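Local coordinates for protein N-deoxyribosyltransferase (Bacillus psychrosaccharolyticus, PDB 6EVS) that catalyses the transfer of a 2'-deoxyribosyl group from a 2'-deoxynucleoside to a different nucleobase, a reaction useful for synthesising modified nucleosides, at residues A[32-36]-A[37-41]; A[54-57]-A[58-62]; A[104-108]-A[109-113]. All blocks are in the same frame, centred on the assembly; numbering follows the deposited sequence.

Contact 1 (A[32-36]-A[37-41]); sequences TVFSP and RENQL
Two successive i to i+3 hydrogen bonds, Glu38 N to Ser35 O at 2.9 Å and Asn39 N to Pro36 O at 3.0 Å, fold residues 35-39 into a 3-10 turn. The turn swings Asn39 back over one face of the Phe34 ring: its amide lies over the CE1 side, with Asn39 CG 3.3 Å from Phe34 CE1 and the two planes 17° apart. Topologically, this is where strand 32-34, outermost within this chain in the five-stranded parallel sheet of the alpha/beta fold, passes into the loop leading to helix 49-65. Arg37 leaves the turn with CG between its backbone N and carbonyl carbon (chi1 80°); Arg37 CG passes 3.8 Å from Ser35 OG, and the extended chain carries NH2 to a salt bridge with Glu23 of helix 13-28. Glu23 also binds Ser35 OG, while Glu38 pairs with Arg27. Water 1 joins Ser35 OG (2.8 Å) to Arg37 N (2.9 Å), and water 2 links Ser35 N with Glu38 OE2. Further along, Gln40 NE2 donates an almost straight bond (2.7 Å, 174°) to a lone pair of Arg37 O.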
loop_
_atom_site.group_PDB
_atom_site.type_symbol
_atom_site.label_atom_id
_atom_site.label_comp_id
_atom_site.label_asym_id
_atom_site.label_seq_id
_atom_site.Cartn_x
_atom_site.Cartn_y
_atom_site.Cartn_z
ATOM N N THR A 32 -8.038 -12.987 19.658
ATOM C CA THR A 32 -8.434 -11.659 20.114
ATOM C C THR A 32 -9.322 -11.065 19.031
ATOM O O THR A 32 -8.862 -10.799 17.920
ATOM C CB THR A 32 -7.216 -10.772 20.392
ATOM O OG1 THR A 32 -6.409 -11.380 21.403
ATOM C CG2 THR A 32 -7.669 -9.404 20.880
ATOM N N VAL A 33 -10.601 -10.881 19.340
ATOM C CA VAL A 33 -11.593 -10.513 18.342
ATOM C C VAL A 33 -12.064 -9.094 18.606
ATOM O O VAL A 33 -12.553 -8.793 19.704
ATOM C CB VAL A 33 -12.783 -11.483 18.359
ATOM C CG1 VAL A 33 -13.785 -11.083 17.285
ATOM C CG2 VAL A 33 -12.281 -12.906 18.179
ATOM N N PHE A 34 -11.961 -8.231 17.593
ATOM C CA PHE A 34 -12.628 -6.930 17.635
ATOM C C PHE A 34 -14.006 -7.078 17.002
ATOM O O PHE A 34 -14.112 -7.405 15.814
ATOM C CB PHE A 34 -11.833 -5.848 16.901
ATOM C CG PHE A 34 -12.516 -4.496 16.887
ATOM C CD1 PHE A 34 -12.348 -3.613 17.944
ATOM C CD2 PHE A 34 -13.320 -4.114 15.817
ATOM C CE1 PHE A 34 -12.946 -2.342 17.936
ATOM C CE2 PHE A 34 -13.954 -2.864 15.804
ATOM C CZ PHE A 34 -13.759 -1.965 16.874
ATOM N N SER A 35 -15.053 -6.824 17.787
ATOM C CA SER A 35 -16.423 -6.993 17.309
ATOM C C SER A 35 -17.096 -5.634 17.257
ATOM O O SER A 35 -17.327 -5.030 18.311
ATOM C CB SER A 35 -17.215 -7.946 18.206
ATOM O OG SER A 35 -18.515 -8.181 17.649
ATOM N N PRO A 36 -17.384 -5.104 16.069
ATOM C CA PRO A 36 -17.850 -3.715 15.971
ATOM C C PRO A 36 -19.058 -3.398 16.829
ATOM O O PRO A 36 -19.186 -2.250 17.260
ATOM C CB PRO A 36 -18.167 -3.564 14.481
ATOM C CG PRO A 36 -17.124 -4.489 13.811
ATOM C CD PRO A 36 -17.072 -5.682 14.747
ATOM N N ARG A 37 -19.928 -4.370 17.104
ATOM C CA ARG A 37 -21.124 -4.101 17.898
ATOM C C ARG A 37 -20.792 -3.774 19.354
ATOM O O ARG A 37 -21.598 -3.113 20.032
ATOM C CB ARG A 37 -22.074 -5.298 17.831
ATOM C CG ARG A 37 -21.699 -6.442 18.750
ATOM C CD ARG A 37 -22.724 -7.545 18.717
ATOM N NE ARG A 37 -22.356 -8.637 19.609
ATOM C CZ ARG A 37 -23.216 -9.314 20.352
ATOM N NH1 ARG A 37 -24.498 -8.992 20.318
ATOM N NH2 ARG A 37 -22.794 -10.302 21.130
ATOM N N GLU A 38 -19.637 -4.232 19.851
ATOM C CA GLU A 38 -19.181 -3.900 21.194
ATOM C C GLU A 38 -18.480 -2.556 21.244
ATOM O O GLU A 38 -18.002 -2.164 22.312
ATOM C CB GLU A 38 -18.220 -4.973 21.727
ATOM C CG GLU A 38 -18.637 -6.425 21.500
ATOM C CD GLU A 38 -17.609 -7.414 22.037
ATOM O OE1 GLU A 38 -18.009 -8.488 22.532
ATOM O OE2 GLU A 38 -16.397 -7.116 21.962
ATOM N N ASN A 39 -18.400 -1.851 20.118
ATOM C CA ASN A 39 -17.607 -0.635 19.990
ATOM C C ASN A 39 -18.420 0.454 19.324
ATOM O O ASN A 39 -17.970 1.153 18.415
ATOM C CB ASN A 39 -16.328 -0.971 19.239
ATOM C CG ASN A 39 -15.509 -1.977 19.993
ATOM O OD1 ASN A 39 -15.542 -3.179 19.688
ATOM N ND2 ASN A 39 -14.791 -1.509 21.016
ATOM N N GLN A 40 -19.657 0.610 19.789
ATOM C CA GLN A 40 -20.544 1.669 19.342
ATOM C C GLN A 40 -20.330 2.950 20.137
ATOM O O GLN A 40 -21.056 3.929 19.923
ATOM C CB GLN A 40 -22.005 1.178 19.411
ATOM C CG GLN A 40 -22.217 -0.001 18.437
ATOM C CD GLN A 40 -23.613 -0.592 18.444
ATOM O OE1 GLN A 40 -24.556 -0.007 17.910
ATOM N NE2 GLN A 40 -23.743 -1.781 19.014
ATOM N N LEU A 41 -19.341 2.944 21.050
ATOM C CA LEU A 41 -18.723 4.092 21.714
ATOM C C LEU A 41 -19.626 4.642 22.810
ATOM O O LEU A 41 -20.765 5.027 22.533
ATOM C CB LEU A 41 -18.356 5.156 20.675
ATOM C CG LEU A 41 -17.289 4.571 19.736
ATOM C CD1 LEU A 41 -16.727 5.605 18.764
ATOM C CD2 LEU A 41 -16.164 3.949 20.555
HETATM O O HOH W 1 -20.181 -6.952 15.723
HETATM O O HOH W 2 -14.511 -5.810 20.478
HETATM O O HOH W 3 -19.078 -0.111 15.484
#

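Contact 2 (A[54-57]-A[58-62]); sequences FVFK and NDLEH
Phe56 and Leu60 both set CG anti to the backbone N (chi1 -178° and -170°), which lays the two side chains side by side, pointing the same way, one helical turn apart. Phe56 CE2 meets Leu60 CD2 at 4.0 Å, the methyl approaching the ring obliquely. Val55 and Asp59 form a second such pair on an adjoining flank, where Val55 CG1 lies 3.7 Å from Asp59 OD2, a van der Waals approach of methyl to carboxylate. The i to i+4 hydrogen bonds of an alpha-helix hold this spacing: Asn58 N to Phe54 O is 2.7 Å, and Leu60 N to Phe56 O is 2.9 Å.

One carbonyl does extra work. Asn58 O receives His62 N at 3.0 Å and also His62 ND1 at 2.8 Å, the two donors arriving from opposite faces of its plane. The oxygen lies practically in the imidazole plane, and the ND1 bond (159°) helps fix the ring's rotation. NE2 bonds to Thr131 O of the second subunit; carbonyl oxygens at both nitrogens would tend to stabilise a protonated imidazole.

Helix 49-65 is both a cover for the sheet and an assembly surface. Lys57 NZ bonds to Asp112 O of the second subunit, and Val55 packs on Leu108 of the third. Within the chain, Asp59 touches Tyr5 of strand 3-7, while the His62 ring stacks on Phe34 of strand 32-34 and meets Trp65 edge-to-face.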
loop_
_atom_site.group_PDB
_atom_site.type_symbol
_atom_site.label_atom_id
_atom_site.label_comp_id
_atom_site.label_asym_id
_atom_site.label_seq_id
_atom_site.Cartn_x
_atom_site.Cartn_y
_atom_site.Cartn_z
ATOM N N PHE A 54 -15.660 8.848 14.657
ATOM C CA PHE A 54 -14.899 7.963 15.533
ATOM C C PHE A 54 -15.173 6.497 15.222
ATOM O O PHE A 54 -14.258 5.668 15.268
ATOM C CB PHE A 54 -15.213 8.269 16.993
ATOM C CG PHE A 54 -14.562 9.524 17.496
ATOM C CD1 PHE A 54 -13.450 10.050 16.852
ATOM C CD2 PHE A 54 -15.067 10.187 18.603
ATOM C CE1 PHE A 54 -12.840 11.225 17.312
ATOM C CE2 PHE A 54 -14.460 11.350 19.067
ATOM C CZ PHE A 54 -13.345 11.866 18.417
ATOM N N VAL A 55 -16.424 6.156 14.921
ATOM C CA VAL A 55 -16.740 4.764 14.617
ATOM C C VAL A 55 -16.016 4.325 13.353
ATOM O O VAL A 55 -15.381 3.261 13.314
ATOM C CB VAL A 55 -18.262 4.573 14.498
ATOM C CG1 VAL A 55 -18.562 3.236 13.807
ATOM C CG2 VAL A 55 -18.921 4.632 15.876
ATOM N N PHE A 56 -16.114 5.126 12.291
ATOM C CA PHE A 56 -15.383 4.820 11.065
ATOM C C PHE A 56 -13.894 4.657 11.344
ATOM O O PHE A 56 -13.284 3.647 10.977
ATOM C CB PHE A 56 -15.616 5.922 10.032
ATOM C CG PHE A 56 -14.928 5.667 8.720
ATOM C CD1 PHE A 56 -15.537 4.891 7.731
ATOM C CD2 PHE A 56 -13.693 6.192 8.480
ATOM C CE1 PHE A 56 -14.891 4.657 6.508
ATOM C CE2 PHE A 56 -13.018 5.950 7.259
ATOM C CZ PHE A 56 -13.631 5.171 6.280
ATOM N N LYS A 57 -13.302 5.640 12.026
ATOM C CA LYS A 57 -11.861 5.614 12.259
ATOM C C LYS A 57 -11.476 4.446 13.146
ATOM O O LYS A 57 -10.491 3.760 12.876
ATOM C CB LYS A 57 -11.400 6.933 12.882
ATOM C CG LYS A 57 -11.406 8.089 11.914
ATOM C CD LYS A 57 -10.939 9.390 12.598
ATOM C CE LYS A 57 -10.797 10.517 11.585
ATOM N NZ LYS A 57 -9.745 11.515 11.954
ATOM N N ASN A 58 -12.269 4.171 14.188
ATOM C CA ASN A 58 -11.913 3.074 15.077
ATOM C C ASN A 58 -12.047 1.738 14.368
ATOM O O ASN A 58 -11.219 0.837 14.560
ATOM C CB ASN A 58 -12.791 3.099 16.331
ATOM C CG ASN A 58 -12.255 2.202 17.430
ATOM O OD1 ASN A 58 -11.036 2.082 17.607
ATOM N ND2 ASN A 58 -13.153 1.564 18.169
ATOM N N ASP A 59 -13.087 1.596 13.544
ATOM C CA ASP A 59 -13.305 0.347 12.812
ATOM C C ASP A 59 -12.160 0.087 11.845
ATOM O O ASP A 59 -11.554 -0.994 11.848
ATOM C CB ASP A 59 -14.638 0.404 12.057
ATOM C CG ASP A 59 -15.852 0.186 12.964
ATOM O OD1 ASP A 59 -15.668 -0.008 14.189
ATOM O OD2 ASP A 59 -16.981 0.210 12.443
ATOM N N LEU A 60 -11.863 1.075 10.991
ATOM C CA LEU A 60 -10.774 0.941 10.028
ATOM C C LEU A 60 -9.439 0.679 10.725
ATOM O O LEU A 60 -8.675 -0.203 10.312
ATOM C CB LEU A 60 -10.695 2.198 9.158
ATOM C CG LEU A 60 -9.783 2.161 7.934
ATOM C CD1 LEU A 60 -10.113 0.951 7.047
ATOM C CD2 LEU A 60 -9.898 3.462 7.150
ATOM N N GLU A 61 -9.140 1.420 11.796
ATOM C CA GLU A 61 -7.909 1.156 12.533
ATOM C C GLU A 61 -7.865 -0.287 13.040
ATOM O O GLU A 61 -6.794 -0.911 13.055
ATOM C CB GLU A 61 -7.743 2.147 13.693
ATOM C CG GLU A 61 -6.299 2.335 14.108
ATOM C CD GLU A 61 -5.459 2.992 13.020
ATOM O OE1 GLU A 61 -4.230 2.815 13.036
ATOM O OE2 GLU A 61 -6.024 3.680 12.141
ATOM N N HIS A 62 -9.020 -0.859 13.421
ATOM C CA HIS A 62 -8.983 -2.230 13.909
ATOM C C HIS A 62 -8.931 -3.257 12.780
ATOM O O HIS A 62 -8.481 -4.385 13.009
ATOM C CB HIS A 62 -10.152 -2.494 14.852
ATOM C CG HIS A 62 -9.879 -2.027 16.243
ATOM N ND1 HIS A 62 -10.111 -0.729 16.647
ATOM C CD2 HIS A 62 -9.325 -2.658 17.306
ATOM C CE1 HIS A 62 -9.772 -0.601 17.920
ATOM N NE2 HIS A 62 -9.280 -1.751 18.341
#

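Contact 3 (A[104-108]-A[109-113]); sequences EIINL and MITDS
Asn107 O is gripped by two backbone donors from the first turn of the helix, Thr111 N at 3.1 Å with a nearly straight N-H...O angle of 171°, and Ile110 N, also at 3.1 Å but weakly, its angle falling to 131°. The same residue uses its side chain on the helix start: Asn107 OD1 accepts from Met109 N at 2.8 Å. With CG anti to its own backbone N (chi1 -172°), the amide is carried forward alongside the Met109 side chain, and OD1 also lies close to Met109 CB and CG.

This is an N-cap: Asn107 satisfies an amide at the first turn of the short helix 108-111, which has no preceding residues in helical conformation to accept from it. The helix is a single turn in the connection between parallel strands 96-99 and 116-118.

Apolar groups close the inner side. Ile106 CG2 meets Ile110 CG2 at 3.7 Å, the two side chains crossing at about a right angle, and both isoleucines rest on Leu98 of strand 96-99. Thr111 turns its methyl to Ile106, CG2 standing 3.5 Å from Ile106 CB. The Thr111 hydroxyl bonds instead to Arg52 NH2 of the third subunit, an arginine that also binds Ile106 O and so bridges the residues just before and within the helix. Leu108 O accepts from Asp112 N at 3.0 Å, and Asp112 OD1 makes a close approach to Leu108 O, at 2.7 Å. On the side turned to the third subunit, Leu108 CD1 packs against Met109 SD at 3.8 Å, the chains crossing obliquely, and Met109 in turn packs on Phe56 of that subunit.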
loop_
_atom_site.group_PDB
_atom_site.type_symbol
_atom_site.label_atom_id
_atom_site.label_comp_id
_atom_site.label_asym_id
_atom_site.label_seq_id
_atom_site.Cartn_x
_atom_site.Cartn_y
_atom_site.Cartn_z
ATOM N N GLU A 104 -25.674 -19.822 0.103
ATOM C CA GLU A 104 -26.143 -19.370 -1.198
ATOM C C GLU A 104 -24.979 -18.886 -2.060
ATOM O O GLU A 104 -23.816 -18.897 -1.646
ATOM C CB GLU A 104 -27.181 -18.272 -1.028
ATOM C CG GLU A 104 -28.528 -18.813 -0.671
ATOM C CD GLU A 104 -29.456 -17.730 -0.212
ATOM O OE1 GLU A 104 -29.273 -16.582 -0.665
ATOM O OE2 GLU A 104 -30.370 -18.025 0.585
ATOM N N ILE A 105 -25.302 -18.450 -3.284
ATOM C CA ILE A 105 -24.297 -17.952 -4.218
ATOM C C ILE A 105 -23.849 -16.563 -3.782
ATOM O O ILE A 105 -24.667 -15.723 -3.379
ATOM C CB ILE A 105 -24.849 -17.945 -5.659
ATOM C CG1 ILE A 105 -24.858 -19.366 -6.243
ATOM C CG2 ILE A 105 -24.027 -17.012 -6.551
ATOM C CD1 ILE A 105 -26.019 -19.653 -7.192
ATOM N N ILE A 106 -22.542 -16.318 -3.851
ATOM C CA ILE A 106 -21.951 -15.068 -3.396
ATOM C C ILE A 106 -21.284 -14.361 -4.576
ATOM O O ILE A 106 -20.741 -15.006 -5.479
ATOM C CB ILE A 106 -20.951 -15.345 -2.246
ATOM C CG1 ILE A 106 -21.691 -15.976 -1.061
ATOM C CG2 ILE A 106 -20.194 -14.070 -1.829
ATOM C CD1 ILE A 106 -20.787 -16.472 0.044
ATOM N N ASN A 107 -21.352 -13.023 -4.569
ATOM C CA ASN A 107 -20.730 -12.195 -5.599
ATOM C C ASN A 107 -19.283 -12.619 -5.823
ATOM O O ASN A 107 -18.573 -12.927 -4.865
ATOM C CB ASN A 107 -20.781 -10.722 -5.170
ATOM C CG ASN A 107 -20.326 -9.773 -6.261
ATOM O OD1 ASN A 107 -19.128 -9.610 -6.493
ATOM N ND2 ASN A 107 -21.284 -9.141 -6.941
ATOM N N LEU A 108 -18.847 -12.625 -7.094
ATOM C CA LEU A 108 -17.502 -13.115 -7.400
ATOM C C LEU A 108 -16.398 -12.163 -6.938
ATOM O O LEU A 108 -15.238 -12.587 -6.818
ATOM C CB LEU A 108 -17.343 -13.402 -8.901
ATOM C CG LEU A 108 -17.413 -12.333 -9.994
ATOM C CD1 LEU A 108 -16.052 -11.638 -10.189
ATOM C CD2 LEU A 108 -17.870 -12.982 -11.303
ATOM N N MET A 109 -16.695 -10.887 -6.699
ATOM C CA MET A 109 -15.627 -10.059 -6.128
ATOM C C MET A 109 -15.269 -10.539 -4.727
ATOM O O MET A 109 -14.095 -10.519 -4.345
ATOM C CB MET A 109 -16.013 -8.573 -6.122
ATOM C CG MET A 109 -16.367 -8.021 -7.516
ATOM S SD MET A 109 -15.061 -8.271 -8.757
ATOM C CE MET A 109 -13.771 -7.208 -8.072
ATOM N N ILE A 110 -16.252 -11.050 -3.985
ATOM C CA ILE A 110 -16.000 -11.558 -2.640
ATOM C C ILE A 110 -15.415 -12.966 -2.684
ATOM O O ILE A 110 -14.396 -13.250 -2.036
ATOM C CB ILE A 110 -17.299 -11.504 -1.814
ATOM C CG1 ILE A 110 -17.654 -10.043 -1.501
ATOM C CG2 ILE A 110 -17.156 -12.331 -0.545
ATOM C CD1 ILE A 110 -18.937 -9.886 -0.713
ATOM N N THR A 111 -16.033 -13.873 -3.458
ATOM C CA THR A 111 -15.535 -15.250 -3.487
ATOM C C THR A 111 -14.123 -15.346 -4.050
ATOM O O THR A 111 -13.362 -16.239 -3.657
ATOM C CB THR A 111 -16.462 -16.152 -4.300
ATOM O OG1 THR A 111 -16.333 -15.833 -5.690
ATOM C CG2 THR A 111 -17.893 -15.950 -3.876
ATOM N N ASP A 112 -13.757 -14.467 -4.981
ATOM C CA ASP A 112 -12.412 -14.516 -5.557
ATOM C C ASP A 112 -11.374 -13.787 -4.704
ATOM O O ASP A 112 -10.189 -13.768 -5.072
ATOM C CB ASP A 112 -12.428 -13.929 -6.971
ATOM C CG ASP A 112 -13.131 -14.837 -7.972
ATOM O OD1 ASP A 112 -14.346 -14.659 -8.228
ATOM O OD2 ASP A 112 -12.468 -15.749 -8.495
ATOM N N SER A 113 -11.800 -13.183 -3.593
ATOM C CA SER A 113 -10.953 -12.428 -2.669
ATOM C C SER A 113 -10.739 -13.124 -1.342
ATOM O O SER A 113 -10.052 -12.569 -0.481
ATOM C CB SER A 113 -11.578 -11.063 -2.323
ATOM O OG SER A 113 -12.112 -10.401 -3.430
#

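How the contacts relate
Following the chain from its N terminus, contact 1 closes the turn that leaves edge strand 32-34, contact 2 spans successive turns within helix 49-65, and contact 3 spans the short helix 108-111 and the residues leading into it after strand 96-99. Each is local, and the three run in series, with none nested or crossing. Contacts 1 and 2 touch: Leu41 CD1 reaches Phe54 CB at 3.5 Å, bringing the middle of the loop onto the helix that follows. Contact 3 lies about 25 Å from either of the others, centre to centre, and on the opposite side of the chain's centre from contact 1. Contacts 2 and 3 nevertheless both meet the third subunit, so separate regions of one chain share in the hexamer's interfaces.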